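Local atomic coordinates of uncharacterized protein (Bacillus subtilis, PDB entry 5DQV), a protein that probably hydrolyses nucleotides to release pyrophosphate in a metal-dependent reaction, as an HD-domain enzyme with nickel bound in this crystal. Residues A[37-42]-A[127-132]. Numbering follows the deposited sequence.
Sequences SRVADL and QDADRL. With NI (nickel (II) ion), chain C.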
ATOM      1  N   SER A  37      -1.104  13.762  13.068  1.00 24.08           N
ATOM      2  CA  SER A  37      -1.293  13.297  14.446  1.00 25.90           C
ATOM      3  C   SER A  37      -0.202  12.324  14.870  1.00 25.39           C
ATOM      4  O   SER A  37       0.352  12.407  15.995  1.00 24.15           O
ATOM      5  CB  SER A  37      -2.695  12.691  14.619  1.00 28.78           C
ATOM      6  OG  SER A  37      -2.800  11.985  15.871  1.00 33.96           O
ATOM      7  N   ARG A  38       0.153  11.406  13.968  1.00 24.84           N
ATOM      8  CA  ARG A  38       1.200  10.434  14.267  1.00 23.88           C
ATOM      9  C   ARG A  38       2.540  11.144  14.444  1.00 22.26           C
ATOM     10  O   ARG A  38       3.335  10.821  15.351  1.00 21.03           O
ATOM     11  CB  ARG A  38       1.316   9.346  13.160  1.00 25.37           C
ATOM     12  CG  ARG A  38       0.137   8.411  13.040  1.00 26.80           C
ATOM     13  CD  ARG A  38       0.388   7.242  12.088  1.00 26.42           C
ATOM     14  NE  ARG A  38       0.796   7.694  10.761  1.00 23.07           N
ATOM     15  CZ  ARG A  38       0.016   7.911   9.724  1.00 25.93           C
ATOM     16  NH1 ARG A  38      -1.289   7.816   9.810  1.00 32.77           N
ATOM     17  NH2 ARG A  38       0.548   8.330   8.599  1.00 29.89           N
ATOM     18  N   VAL A  39       2.833  12.075  13.544  1.00 20.76           N
ATOM     19  CA  VAL A  39       4.092  12.806  13.617  1.00 19.18           C
ATOM     20  C   VAL A  39       4.211  13.640  14.883  1.00 19.59           C
ATOM     21  O   VAL A  39       5.258  13.609  15.515  1.00 19.22           O
ATOM     22  CB  VAL A  39       4.361  13.617  12.368  1.00 17.66           C
ATOM     23  CG1 VAL A  39       5.577  14.557  12.581  1.00 16.57           C
ATOM     24  CG2 VAL A  39       4.490  12.714  11.216  1.00 19.80           C
ATOM     25  N   ALA A  40       3.114  14.307  15.311  1.00 20.09           N
ATOM     26  CA  ALA A  40       3.121  15.038  16.544  1.00 20.16           C
ATOM     27  C   ALA A  40       3.369  14.137  17.770  1.00 21.44           C
ATOM     28  O   ALA A  40       4.238  14.466  18.599  1.00 20.79           O
ATOM     29  CB  ALA A  40       1.846  15.845  16.718  1.00 20.91           C
ATOM     30  N   ASP A  41       2.746  12.964  17.827  1.00 21.67           N
ATOM     31  CA  ASP A  41       2.987  12.043  18.956  1.00 25.00           C
ATOM     32  C   ASP A  41       4.440  11.551  18.974  1.00 24.38           C
ATOM     33  O   ASP A  41       5.113  11.506  20.004  1.00 24.10           O
ATOM     34  CB  ASP A  41       2.056  10.801  18.894  1.00 26.39           C
ATOM     35  CG  ASP A  41       0.651  11.131  19.185  1.00 31.49           C
ATOM     36  OD1 ASP A  41       0.376  12.279  19.599  1.00 32.76           O
ATOM     37  OD2 ASP A  41      -0.195  10.249  18.961  1.00 35.34           O
ATOM     38  N   LEU A  42       4.938  11.193  17.809  1.00 24.73           N
ATOM     39  CA  LEU A  42       6.330  10.722  17.687  1.00 25.13           C
ATOM     40  C   LEU A  42       7.308  11.840  18.053  1.00 23.37           C
ATOM     41  O   LEU A  42       8.274  11.628  18.760  1.00 21.41           O
ATOM     42  CB  LEU A  42       6.577  10.264  16.239  1.00 25.65           C
ATOM     43  CG  LEU A  42       7.173   8.938  15.799  1.00 31.74           C
ATOM     44  CD1 LEU A  42       7.168   7.796  16.861  1.00 34.26           C
ATOM     45  CD2 LEU A  42       6.421   8.554  14.488  1.00 31.21           C
ATOM     46  N   GLN A 127      11.755  16.702  12.067  1.00 20.91           N
ATOM     47  CA  GLN A 127      12.188  16.097  10.816  1.00 22.07           C
ATOM     48  C   GLN A 127      12.288  14.593  10.993  1.00 20.46           C
ATOM     49  O   GLN A 127      11.792  13.827  10.174  1.00 19.67           O
ATOM     50  CB  GLN A 127      13.522  16.726  10.360  1.00 24.46           C
ATOM     51  CG  GLN A 127      14.076  16.141   9.077  1.00 27.78           C
ATOM     52  CD  GLN A 127      15.319  16.848   8.591  1.00 33.37           C
ATOM     53  OE1 GLN A 127      16.379  16.799   9.222  1.00 35.06           O
ATOM     54  NE2 GLN A 127      15.186  17.549   7.483  1.00 35.39           N
ATOM     55  N   ASP A 128      12.908  14.176  12.095  1.00 20.23           N
ATOM     56  CA  ASP A 128      13.068  12.762  12.431  1.00 20.02           C
ATOM     57  C   ASP A 128      11.724  12.033  12.548  1.00 19.73           C
ATOM     58  O   ASP A 128      11.544  10.948  12.021  1.00 18.32           O
ATOM     59  CB  ASP A 128      13.837  12.634  13.762  1.00 19.90           C
ATOM     60  CG  ASP A 128      15.367  12.851  13.621  1.00 22.35           C
ATOM     61  OD1 ASP A 128      15.884  13.078  12.498  1.00 20.24           O
ATOM     62  OD2 ASP A 128      16.055  12.765  14.682  1.00 21.21           O
ATOM     63  N   ALA A 129      10.765  12.671  13.221  1.00 18.68           N
ATOM     64  CA  ALA A 129       9.440  12.100  13.412  1.00 19.67           C
ATOM     65  C   ALA A 129       8.731  11.940  12.040  1.00 19.73           C
ATOM     66  O   ALA A 129       8.088  10.929  11.757  1.00 20.24           O
ATOM     67  CB  ALA A 129       8.619  13.006  14.379  1.00 18.21           C
ATOM     68  N   ASP A 130       8.911  12.933  11.186  1.00 21.32           N
ATOM     69  CA  ASP A 130       8.274  12.947   9.884  1.00 22.91           C
ATOM     70  C   ASP A 130       8.849  11.794   9.057  1.00 24.19           C
ATOM     71  O   ASP A 130       8.112  11.072   8.319  1.00 24.34           O
ATOM     72  CB  ASP A 130       8.546  14.320   9.240  1.00 24.42           C
ATOM     73  CG  ASP A 130       7.670  14.624   8.093  1.00 24.34           C
ATOM     74  OD1 ASP A 130       6.551  14.180   8.048  1.00 25.56           O
ATOM     75  OD2 ASP A 130       8.106  15.341   7.199  1.00 28.92           O
ATOM     76  N   ARG A 131      10.172  11.617   9.139  1.00 23.50           N
ATOM     77  CA  ARG A 131      10.815  10.520   8.411  1.00 23.61           C
ATOM     78  C   ARG A 131      10.527   9.136   8.984  1.00 22.86           C
ATOM     79  O   ARG A 131      10.351   8.178   8.249  1.00 22.08           O
ATOM     80  CB  ARG A 131      12.340  10.779   8.239  1.00 25.49           C
ATOM     81  CG  ARG A 131      12.550  11.942   7.337  1.00 29.16           C
ATOM     82  CD  ARG A 131      13.967  12.189   7.079  1.00 38.15           C
ATOM     83  NE  ARG A 131      14.118  13.396   6.299  1.00 44.48           N
ATOM     84  CZ  ARG A 131      15.181  13.707   5.576  1.00 50.31           C
ATOM     85  NH1 ARG A 131      16.193  12.858   5.476  1.00 55.84           N
ATOM     86  NH2 ARG A 131      15.213  14.864   4.922  1.00 51.65           N
ATOM     87  N   LEU A 132      10.434   9.033  10.287  1.00 21.92           N
ATOM     88  CA  LEU A 132      10.042   7.776  10.914  1.00 22.29           C
ATOM     89  C   LEU A 132       8.677   7.307  10.382  1.00 22.44           C
ATOM     90  O   LEU A 132       8.457   6.092  10.154  1.00 21.87           O
ATOM     91  CB  LEU A 132      10.031   7.923  12.429  1.00 21.03           C
ATOM     92  CG  LEU A 132      11.380   7.951  13.155  1.00 23.00           C
ATOM     93  CD1 LEU A 132      11.257   8.263  14.630  1.00 19.95           C
ATOM     94  CD2 LEU A 132      12.128   6.593  12.958  1.00 24.23           C
TER
HETATM   95 NI    NI C 301       4.925  15.270   7.050  1.00 29.58          NI
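Val39 and Ala129 are the nearest pair of segments 37-42 and 127-132, their CA atoms 5.4 Å apart. The small side chain of Ala129 is consistent with so close an approach: its CB rests on the backbone of the other helix, 3.6 Å from Val39 O, and touches Leu42 CB. Val39 reaches across with both branches. With CG1 anti to the backbone N (chi1 171°), that methyl lies against Ala129 CB at 3.9 Å, while CG2, anti to the carbonyl carbon, sits 4.0 Å from Asp130 CA.

Asp130 sets off away from segment 37-42, and with CG anti to the backbone N (chi1 -164°) its carboxylate lies beside the nickel. OD1 binds the metal at 2.2 Å, whereas OD2 stays 3.2 Å from the nickel, so one oxygen grips. Val39 CG2 approaches OD1 to 4.1 Å, an apolar wall beside the coordinating atom. One turn further on, Leu42 brings CD2 to Ala129 O and Leu132 CB. No hydrogen bond crosses; the segments meet through van der Waals contacts, some against backbone atoms.

Their axes approach to 8.5 Å at 130°, nearer perpendicular than antiparallel. His35, earlier on helix 33-50, and His64 bind the same nickel; with Asp65 they complete the H...HD...D metal site of the HD domain. Helix 179-202 packs on Leu42 and Leu132, and helix 136-150 receives Arg38.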